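Long-range contacts in uncharacterized protein (Bacillus subtilis, PDB 5DQV), which probably acts as a metal-dependent nucleotide pyrophosphohydrolase of the HD-domain family, splitting pyrophosphate from nucleotides at a site that holds nickel here: residues 33-44 and 57-65; 124-135 and 172-181. All coordinates share one frame; numbering follows the deposited sequence.

Interaction 1: 33-44 and 57-65. With NI (nickel (II) ion), chain C.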
loop_
_atom_site.group_PDB
_atom_site.type_symbol
_atom_site.label_atom_id
_atom_site.label_comp_id
_atom_site.label_asym_id
_atom_site.label_seq_id
_atom_site.Cartn_x
_atom_site.Cartn_y
_atom_site.Cartn_z
ATOM N N TRP A 33 16.104 -4.126 -4.489
ATOM C CA TRP A 33 17.245 -3.271 -4.531
ATOM C C TRP A 33 16.882 -1.930 -3.889
ATOM O O TRP A 33 17.688 -1.362 -3.154
ATOM C CB TRP A 33 17.842 -3.112 -5.973
ATOM C CG TRP A 33 18.813 -2.002 -5.996
ATOM C CD1 TRP A 33 18.655 -0.804 -6.622
ATOM C CD2 TRP A 33 20.053 -1.904 -5.263
ATOM N NE1 TRP A 33 19.722 0.025 -6.355
ATOM C CE2 TRP A 33 20.607 -0.634 -5.546
ATOM C CE3 TRP A 33 20.775 -2.784 -4.456
ATOM C CZ2 TRP A 33 21.830 -0.202 -5.002
ATOM C CZ3 TRP A 33 21.982 -2.366 -3.925
ATOM C CH2 TRP A 33 22.500 -1.084 -4.186
ATOM N N LEU A 34 15.674 -1.445 -4.135
ATOM C CA LEU A 34 15.270 -0.146 -3.594
ATOM C C LEU A 34 15.314 -0.145 -2.050
ATOM O O LEU A 34 15.835 0.785 -1.453
ATOM C CB LEU A 34 13.903 0.255 -4.125
ATOM C CG LEU A 34 13.897 0.444 -5.667
ATOM C CD1 LEU A 34 12.543 0.947 -6.185
ATOM C CD2 LEU A 34 15.018 1.400 -6.045
ATOM N N HIS A 35 14.808 -1.223 -1.448
ATOM C CA HIS A 35 14.839 -1.419 -0.002
ATOM C C HIS A 35 16.289 -1.396 0.468
ATOM O O HIS A 35 16.649 -0.665 1.392
ATOM C CB HIS A 35 14.136 -2.751 0.384
ATOM C CG HIS A 35 14.416 -3.177 1.790
ATOM N ND1 HIS A 35 13.955 -2.476 2.878
ATOM C CD2 HIS A 35 15.174 -4.180 2.286
ATOM C CE1 HIS A 35 14.371 -3.067 3.985
ATOM N NE2 HIS A 35 15.116 -4.101 3.650
ATOM N N ILE A 36 17.143 -2.203 -0.174
ATOM C CA ILE A 36 18.531 -2.289 0.236
ATOM C C ILE A 36 19.222 -0.927 0.143
ATOM O O ILE A 36 19.873 -0.512 1.062
ATOM C CB ILE A 36 19.267 -3.367 -0.576
ATOM C CG1 ILE A 36 18.803 -4.742 -0.075
ATOM C CG2 ILE A 36 20.766 -3.156 -0.438
ATOM C CD1 ILE A 36 19.164 -5.830 -1.058
ATOM N N SER A 37 18.986 -0.181 -0.934
ATOM C CA SER A 37 19.614 1.136 -1.083
ATOM C C SER A 37 19.201 2.090 0.029
ATOM O O SER A 37 20.039 2.824 0.611
ATOM C CB SER A 37 19.312 1.719 -2.473
ATOM O OG SER A 37 19.679 3.111 -2.538
ATOM N N ARG A 38 17.910 2.073 0.372
ATOM C CA ARG A 38 17.411 2.936 1.438
ATOM C C ARG A 38 18.033 2.534 2.773
ATOM O O ARG A 38 18.424 3.388 3.596
ATOM C CB ARG A 38 15.859 2.897 1.539
ATOM C CG ARG A 38 15.115 3.493 0.368
ATOM C CD ARG A 38 13.611 3.618 0.608
ATOM N NE ARG A 38 13.007 2.340 0.978
ATOM C CZ ARG A 38 12.448 1.466 0.169
ATOM N NH1 ARG A 38 12.452 1.627 -1.132
ATOM N NH2 ARG A 38 11.961 0.353 0.667
ATOM N N VAL A 39 18.071 1.233 3.033
ATOM C CA VAL A 39 18.635 0.743 4.285
ATOM C C VAL A 39 20.114 1.067 4.427
ATOM O O VAL A 39 20.522 1.514 5.489
ATOM C CB VAL A 39 18.344 -0.725 4.513
ATOM C CG1 VAL A 39 19.156 -1.258 5.723
ATOM C CG2 VAL A 39 16.893 -0.925 4.623
ATOM N N ALA A 40 20.900 0.938 3.333
ATOM C CA ALA A 40 22.283 1.314 3.362
ATOM C C ALA A 40 22.488 2.814 3.652
ATOM O O ALA A 40 23.294 3.156 4.537
ATOM C CB ALA A 40 22.996 0.910 2.083
ATOM N N ASP A 41 21.692 3.688 3.043
ATOM C CA ASP A 41 21.816 5.133 3.324
ATOM C C ASP A 41 21.461 5.450 4.783
ATOM O O ASP A 41 22.140 6.202 5.482
ATOM C CB ASP A 41 20.889 5.977 2.406
ATOM C CG ASP A 41 21.342 5.993 1.005
ATOM O OD1 ASP A 41 22.456 5.498 0.728
ATOM O OD2 ASP A 41 20.561 6.469 0.164
ATOM N N LEU A 42 20.388 4.851 5.255
ATOM C CA LEU A 42 19.953 5.055 6.649
ATOM C C LEU A 42 21.001 4.513 7.623
ATOM O O LEU A 42 21.332 5.142 8.608
ATOM C CB LEU A 42 18.614 4.329 6.865
ATOM C CG LEU A 42 17.349 4.921 7.465
ATOM C CD1 LEU A 42 17.270 6.478 7.499
ATOM C CD2 LEU A 42 16.168 4.267 6.685
ATOM N N ALA A 43 21.499 3.315 7.341
ATOM C CA ALA A 43 22.497 2.715 8.192
ATOM C C ALA A 43 23.793 3.549 8.296
ATOM O O ALA A 43 24.374 3.683 9.387
ATOM C CB ALA A 43 22.769 1.265 7.764
ATOM N N VAL A 44 24.250 4.114 7.188
ATOM C CA VAL A 44 25.492 4.896 7.190
ATOM C C VAL A 44 25.264 6.172 7.987
ATOM O O VAL A 44 26.143 6.600 8.796
ATOM C CB VAL A 44 26.029 5.158 5.708
ATOM C CG1 VAL A 44 27.059 6.314 5.669
ATOM C CG2 VAL A 44 26.603 3.814 5.111
ATOM N N VAL A 57 29.250 -1.303 8.477
ATOM C CA VAL A 57 27.823 -1.006 8.481
ATOM C C VAL A 57 27.277 -1.004 7.052
ATOM O O VAL A 57 26.242 -1.639 6.762
ATOM C CB VAL A 57 27.534 0.341 9.131
ATOM C CG1 VAL A 57 26.119 0.816 8.725
ATOM C CG2 VAL A 57 27.677 0.244 10.669
ATOM N N GLU A 58 27.996 -0.323 6.147
ATOM C CA GLU A 58 27.499 -0.224 4.770
ATOM C C GLU A 58 27.489 -1.582 4.064
ATOM O O GLU A 58 26.532 -1.895 3.356
ATOM C CB GLU A 58 28.299 0.767 3.980
ATOM C CG GLU A 58 27.692 1.093 2.665
ATOM C CD GLU A 58 28.467 2.122 1.916
ATOM O OE1 GLU A 58 29.539 2.603 2.397
ATOM O OE2 GLU A 58 28.033 2.391 0.792
ATOM N N THR A 59 28.567 -2.335 4.199
ATOM C CA THR A 59 28.678 -3.664 3.635
ATOM C C THR A 59 27.625 -4.617 4.143
ATOM O O THR A 59 26.923 -5.245 3.331
ATOM C CB THR A 59 30.085 -4.260 3.811
ATOM O OG1 THR A 59 31.032 -3.371 3.220
ATOM C CG2 THR A 59 30.156 -5.617 3.132
ATOM N N ALA A 60 27.444 -4.669 5.466
ATOM C CA ALA A 60 26.369 -5.470 6.039
ATOM C C ALA A 60 24.993 -5.053 5.590
ATOM O O ALA A 60 24.139 -5.892 5.243
ATOM C CB ALA A 60 26.470 -5.484 7.598
ATOM N N ALA A 61 24.775 -3.751 5.515
ATOM C CA ALA A 61 23.478 -3.254 5.046
ATOM C C ALA A 61 23.254 -3.721 3.633
ATOM O O ALA A 61 22.175 -4.185 3.282
ATOM C CB ALA A 61 23.422 -1.718 5.129
ATOM N N LEU A 62 24.293 -3.604 2.809
ATOM C CA LEU A 62 24.137 -3.957 1.379
ATOM C C LEU A 62 23.812 -5.436 1.206
ATOM O O LEU A 62 22.999 -5.778 0.363
ATOM C CB LEU A 62 25.357 -3.567 0.605
ATOM C CG LEU A 62 25.535 -2.058 0.374
ATOM C CD1 LEU A 62 26.947 -1.777 -0.163
ATOM C CD2 LEU A 62 24.400 -1.511 -0.593
ATOM N N VAL A 63 24.421 -6.319 2.006
ATOM C CA VAL A 63 24.208 -7.777 1.808
ATOM C C VAL A 63 23.220 -8.400 2.767
ATOM O O VAL A 63 22.985 -9.611 2.685
ATOM C CB VAL A 63 25.555 -8.566 1.816
ATOM C CG1 VAL A 63 26.533 -7.963 0.734
ATOM C CG2 VAL A 63 26.206 -8.538 3.260
ATOM N N HIS A 64 22.568 -7.571 3.597
ATOM C CA HIS A 64 21.778 -8.069 4.739
ATOM C C HIS A 64 20.644 -8.996 4.298
ATOM O O HIS A 64 20.291 -9.914 5.046
ATOM C CB HIS A 64 21.279 -6.888 5.644
ATOM C CG HIS A 64 19.944 -6.305 5.272
ATOM N ND1 HIS A 64 19.803 -5.269 4.374
ATOM C CD2 HIS A 64 18.686 -6.579 5.727
ATOM C CE1 HIS A 64 18.518 -4.972 4.230
ATOM N NE2 HIS A 64 17.815 -5.756 5.042
ATOM N N ASP A 65 20.135 -8.814 3.081
ATOM C CA ASP A 65 18.974 -9.563 2.588
ATOM C C ASP A 65 19.314 -10.772 1.716
ATOM O O ASP A 65 18.381 -11.516 1.318
ATOM C CB ASP A 65 18.154 -8.685 1.601
ATOM C CG ASP A 65 16.989 -7.980 2.224
ATOM O OD1 ASP A 65 16.835 -7.913 3.487
ATOM O OD2 ASP A 65 16.217 -7.438 1.379
HETATM NI NI NI C . 15.822 -5.705 4.924
#

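Interaction 2: 124-135 and 172-181. With NI (nickel (II) ion), chain C.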
loop_
_atom_site.group_PDB
_atom_site.type_symbol
_atom_site.label_atom_id
_atom_site.label_comp_id
_atom_site.label_asym_id
_atom_site.label_seq_id
_atom_site.Cartn_x
_atom_site.Cartn_y
_atom_site.Cartn_z
ATOM N N LYS A 124 23.562 -3.818 15.231
ATOM C CA LYS A 124 22.448 -3.062 15.808
ATOM C C LYS A 124 22.100 -1.864 14.946
ATOM O O LYS A 124 20.925 -1.549 14.764
ATOM C CB LYS A 124 22.763 -2.643 17.229
ATOM C CG LYS A 124 22.687 -3.777 18.214
ATOM C CD LYS A 124 23.245 -3.403 19.547
ATOM C CE LYS A 124 22.977 -4.535 20.598
ATOM N NZ LYS A 124 23.581 -4.093 21.869
ATOM N N VAL A 125 23.126 -1.212 14.362
ATOM C CA VAL A 125 22.873 -0.112 13.457
ATOM C C VAL A 125 22.091 -0.587 12.196
ATOM O O VAL A 125 21.132 0.027 11.805
ATOM C CB VAL A 125 24.190 0.626 13.084
ATOM C CG1 VAL A 125 24.000 1.601 11.917
ATOM C CG2 VAL A 125 24.777 1.371 14.324
ATOM N N VAL A 126 22.550 -1.663 11.578
ATOM C CA VAL A 126 21.882 -2.226 10.393
ATOM C C VAL A 126 20.456 -2.643 10.707
ATOM O O VAL A 126 19.518 -2.396 9.907
ATOM C CB VAL A 126 22.690 -3.384 9.802
ATOM C CG1 VAL A 126 21.946 -4.034 8.629
ATOM C CG2 VAL A 126 24.140 -2.896 9.354
ATOM N N GLN A 127 20.280 -3.282 11.861
ATOM C CA GLN A 127 18.972 -3.769 12.269
ATOM C C GLN A 127 18.014 -2.598 12.391
ATOM O O GLN A 127 16.899 -2.639 11.883
ATOM C CB GLN A 127 19.092 -4.569 13.584
ATOM C CG GLN A 127 17.774 -5.096 14.112
ATOM C CD GLN A 127 17.932 -5.970 15.334
ATOM O OE1 GLN A 127 18.326 -5.511 16.410
ATOM N NE2 GLN A 127 17.665 -7.249 15.166
ATOM N N ASP A 128 18.476 -1.533 13.043
ATOM C CA ASP A 128 17.695 -0.312 13.228
ATOM C C ASP A 128 17.265 0.315 11.896
ATOM O O ASP A 128 16.121 0.697 11.715
ATOM C CB ASP A 128 18.522 0.712 14.032
ATOM C CG ASP A 128 18.565 0.420 15.555
ATOM O OD1 ASP A 128 17.942 -0.558 16.041
ATOM O OD2 ASP A 128 19.236 1.223 16.271
ATOM N N ALA A 129 18.200 0.379 10.948
ATOM C CA ALA A 129 17.935 0.948 9.634
ATOM C C ALA A 129 16.872 0.094 8.893
ATOM O O ALA A 129 15.956 0.611 8.255
ATOM C CB ALA A 129 19.267 1.032 8.827
ATOM N N ASP A 130 16.988 -1.215 9.040
ATOM C CA ASP A 130 16.098 -2.142 8.370
ATOM C C ASP A 130 14.689 -1.947 8.937
ATOM O O ASP A 130 13.664 -1.954 8.190
ATOM C CB ASP A 130 16.632 -3.567 8.609
ATOM C CG ASP A 130 16.059 -4.579 7.701
ATOM O OD1 ASP A 130 15.720 -4.273 6.587
ATOM O OD2 ASP A 130 15.948 -5.731 8.107
ATOM N N ARG A 131 14.607 -1.800 10.264
ATOM C CA ARG A 131 13.307 -1.575 10.901
ATOM C C ARG A 131 12.715 -0.193 10.643
ATOM O O ARG A 131 11.518 -0.048 10.460
ATOM C CB ARG A 131 13.358 -1.919 12.418
ATOM C CG ARG A 131 13.564 -3.381 12.591
ATOM C CD ARG A 131 13.548 -3.775 13.998
ATOM N NE ARG A 131 13.870 -5.179 14.116
ATOM C CZ ARG A 131 13.580 -5.942 15.157
ATOM N NH1 ARG A 131 12.891 -5.449 16.176
ATOM N NH2 ARG A 131 13.954 -7.217 15.159
ATOM N N LEU A 132 13.550 0.816 10.584
ATOM C CA LEU A 132 13.088 2.151 10.223
ATOM C C LEU A 132 12.393 2.131 8.850
ATOM O O LEU A 132 11.364 2.820 8.639
ATOM C CB LEU A 132 14.249 3.136 10.249
ATOM C CG LEU A 132 14.761 3.602 11.615
ATOM C CD1 LEU A 132 16.014 4.445 11.526
ATOM C CD2 LEU A 132 13.642 4.386 12.373
ATOM N N ASP A 133 12.905 1.304 7.919
ATOM C CA ASP A 133 12.348 1.268 6.567
ATOM C C ASP A 133 10.957 0.579 6.562
ATOM O O ASP A 133 10.254 0.627 5.579
ATOM C CB ASP A 133 13.319 0.550 5.596
ATOM C CG ASP A 133 12.962 0.738 4.144
ATOM O OD1 ASP A 133 12.993 1.885 3.683
ATOM O OD2 ASP A 133 12.704 -0.273 3.424
ATOM N N ALA A 134 10.562 -0.039 7.681
ATOM C CA ALA A 134 9.313 -0.774 7.791
ATOM C C ALA A 134 8.223 0.082 8.489
ATOM O O ALA A 134 7.108 -0.392 8.689
ATOM C CB ALA A 134 9.526 -2.109 8.575
ATOM N N ILE A 135 8.570 1.304 8.873
ATOM C CA ILE A 135 7.637 2.216 9.526
ATOM C C ILE A 135 7.634 3.572 8.792
ATOM O O ILE A 135 8.396 3.772 7.842
ATOM C CB ILE A 135 7.904 2.387 11.051
ATOM C CG1 ILE A 135 9.285 2.965 11.361
ATOM C CG2 ILE A 135 7.721 1.041 11.807
ATOM C CD1 ILE A 135 9.520 3.242 12.863
ATOM N N LEU A 172 7.622 -1.707 16.511
ATOM C CA LEU A 172 9.035 -1.666 16.147
ATOM C C LEU A 172 9.789 -0.563 16.885
ATOM O O LEU A 172 10.965 -0.750 17.266
ATOM C CB LEU A 172 9.158 -1.541 14.607
ATOM C CG LEU A 172 8.830 -2.813 13.868
ATOM C CD1 LEU A 172 8.924 -2.578 12.303
ATOM C CD2 LEU A 172 9.721 -3.953 14.353
ATOM N N ILE A 173 9.125 0.567 17.152
ATOM C CA ILE A 173 9.798 1.680 17.839
ATOM C C ILE A 173 10.329 1.273 19.227
ATOM O O ILE A 173 11.382 1.758 19.668
ATOM C CB ILE A 173 8.883 2.943 17.955
ATOM C CG1 ILE A 173 9.650 4.117 18.593
ATOM C CG2 ILE A 173 7.591 2.644 18.737
ATOM C CD1 ILE A 173 9.473 5.425 17.886
ATOM N N ASP A 174 9.675 0.313 19.868
ATOM C CA ASP A 174 10.134 -0.166 21.149
ATOM C C ASP A 174 11.403 -1.010 21.059
ATOM O O ASP A 174 12.001 -1.272 22.081
ATOM C CB ASP A 174 9.072 -1.028 21.837
ATOM C CG ASP A 174 7.775 -0.274 22.089
ATOM O OD1 ASP A 174 7.855 0.892 22.525
ATOM O OD2 ASP A 174 6.707 -0.846 21.819
ATOM N N MET A 175 11.768 -1.481 19.872
ATOM C CA MET A 175 12.913 -2.430 19.752
ATOM C C MET A 175 14.128 -1.829 19.051
ATOM O O MET A 175 15.058 -2.538 18.687
ATOM C CB MET A 175 12.461 -3.722 19.034
ATOM C CG MET A 175 11.377 -4.558 19.837
ATOM S SD MET A 175 10.518 -5.672 18.652
ATOM C CE MET A 175 11.563 -7.075 19.000
ATOM N N MET A 176 14.137 -0.515 18.905
ATOM C CA MET A 176 15.275 0.189 18.318
ATOM C C MET A 176 16.433 0.092 19.302
ATOM O O MET A 176 16.255 0.262 20.543
ATOM C CB MET A 176 14.888 1.642 18.022
ATOM C CG MET A 176 13.844 1.780 16.908
ATOM S SD MET A 176 14.484 1.354 15.245
ATOM C CE MET A 176 12.858 1.215 14.529
ATOM N N ASN A 177 17.618 -0.207 18.738
ATOM C CA ASN A 177 18.832 -0.334 19.473
ATOM C C ASN A 177 19.522 1.017 19.833
ATOM O O ASN A 177 19.963 1.208 20.959
ATOM C CB ASN A 177 19.808 -1.214 18.697
ATOM C CG ASN A 177 19.280 -2.630 18.492
ATOM O OD1 ASN A 177 19.139 -3.411 19.467
ATOM N ND2 ASN A 177 19.069 -3.001 17.208
ATOM N N THR A 178 19.654 1.920 18.868
ATOM C CA THR A 178 20.513 3.101 19.053
ATOM C C THR A 178 19.673 4.318 19.391
ATOM O O THR A 178 18.492 4.391 19.016
ATOM C CB THR A 178 21.376 3.377 17.792
ATOM O OG1 THR A 178 20.530 3.667 16.666
ATOM C CG2 THR A 178 22.244 2.157 17.436
ATOM N N ASP A 179 20.301 5.261 20.099
ATOM C CA ASP A 179 19.714 6.557 20.368
ATOM C C ASP A 179 19.335 7.271 19.064
ATOM O O ASP A 179 18.231 7.821 18.977
ATOM C CB ASP A 179 20.681 7.420 21.194
ATOM C CG ASP A 179 20.830 6.917 22.643
ATOM O OD1 ASP A 179 19.978 6.103 23.078
ATOM O OD2 ASP A 179 21.795 7.340 23.326
ATOM N N THR A 180 20.224 7.226 18.062
ATOM C CA THR A 180 19.972 7.904 16.802
ATOM C C THR A 180 18.725 7.330 16.125
ATOM O O THR A 180 17.829 8.067 15.695
ATOM C CB THR A 180 21.176 7.829 15.849
ATOM O OG1 THR A 180 22.311 8.419 16.495
ATOM C CG2 THR A 180 20.871 8.609 14.530
ATOM N N ALA A 181 18.664 6.009 16.036
ATOM C CA ALA A 181 17.508 5.335 15.447
ATOM C C ALA A 181 16.231 5.595 16.233
ATOM O O ALA A 181 15.158 5.766 15.640
ATOM C CB ALA A 181 17.755 3.806 15.321
HETATM NI NI NI C . 15.822 -5.705 4.924
HETATM O O HOH W 1 16.146 -2.494 16.028
#

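Interaction 1: 33-44 and 57-65
His-35 carries its ring anti to the backbone N (chi1 166°), while His-64 holds its own between backbone N and carbonyl carbon (chi1 90°), and these two torsions bring both NE2 atoms to one nickel ion, His-35 NE2 at 2.2 Å and His-64 NE2 at 2.0 Å, the rings rim to rim. His-64 ND1 donates to Ala-61 O at 2.8 Å, in the ring plane and on a carbonyl lone pair, which fixes the ring's rotation. Beyond the site helices 33-44 and 57-63 run antiparallel, axes 8.4 Å apart. Small residues permit this: Ala-61 CB lies 3.7 Å from Ala-40 CA, and Val-57 CG1 packs 3.5 Å from Ala-43 CB. Ile-36 sets CG2 against Leu-62 CD2 at 4.0 Å and CD1 beside Asp-65 CB. Cutting Ile-36 back to an alanine is likely to lose the CG2 packing on Leu-62 and the cover beside Asp-65. His-64 and Asp-65 form the HD pair, Asp-65 OD1 standing 2.8 Å from the nickel, longer than the histidine bonds. With Asp-130 as a further ligand and Asp-133 probably hydrogen-bonded to His-35 ND1, the chemistry is that of an HD-domain metal centre, imidazoles and carboxylates gathered round one ion.

Interaction 2: 124-135 and 172-181
Leu-172 CD1 sits against Ala-134 CB and Ile-135 CG2, 3.8 Å from each, and with Met-176 it forms the apolar centre of the contact. Met-176 bends at its second torsion (chi2 -70°), which brings CE in beside Leu-132 CD2 at 3.9 Å and near Ile-135 CD1 and Arg-131 CB. The extended Arg-131 chain crosses Leu-172 at about a right angle, CD touching CD2, and its NH1 reaches Met-175, whose CE lies in the guanidinium plane at its edge. Farther along, Ala-181 CB packs on the CB of Asp-128, whose carboxylate begins the polar edge. OD1 of Asp-128 takes Asn-177 N at 2.7 Å on its syn side, 16° out of the carboxylate plane, and water 1 also donates to it while bridging to Met-175 O. OD2 of Asp-128 accepts twice from Thr-178: the backbone N comes to its syn lone pair at 2.7 Å, and OG1 meets it nearly along the C-O direction at 2.8 Å. That same OG1 accepts from Ala-181 N at 3.1 Å, so Thr-178 is the N-cap of the following helix and Asp-128 fixes the rotation of the capping hydroxyl. The Asn-177 amide lies nearly coplanar with that of Gln-127, ND2 giving OE1 a straight bond of 2.7 Å (172°), while its bonds to Asp-128 OD1 and Lys-124 O are weak. The many N-H and hydroxyl donors, together with the nearby helix start, would probably keep this largely buried carboxylate ionised. The contact ties helix 121-132 and the turn after it to the entry into helix 179-202, whose Ala-185 and Met-192 also touch Leu-132 and Ile-135, while Ala-129 leans on Ala-43 of helix 33-50.

In the fold
Interaction 1 is the more deeply buried, a helix-against-helix contact of apolar side chains, with alanines where the helices come close, that ends in the metal site; interaction 2 is partly buried and joins a helix to a loop and helix start, with most of its strong hydrogen bonds converging on one carboxylate. No hydrogen bond crosses interaction 1, where apolar packing and the shared nickel ion join the segments. The two share that metal: segment 124-135 supplies Asp-130 to complement His-35 and His-64. They meet again at Asp-133, which pairs with Arg-38 and probably hydrogen-bonds His-35, a second-shell link. Segment 124-135 thus faces the metal through Asp-130 and the 172-181 segment through Asp-128.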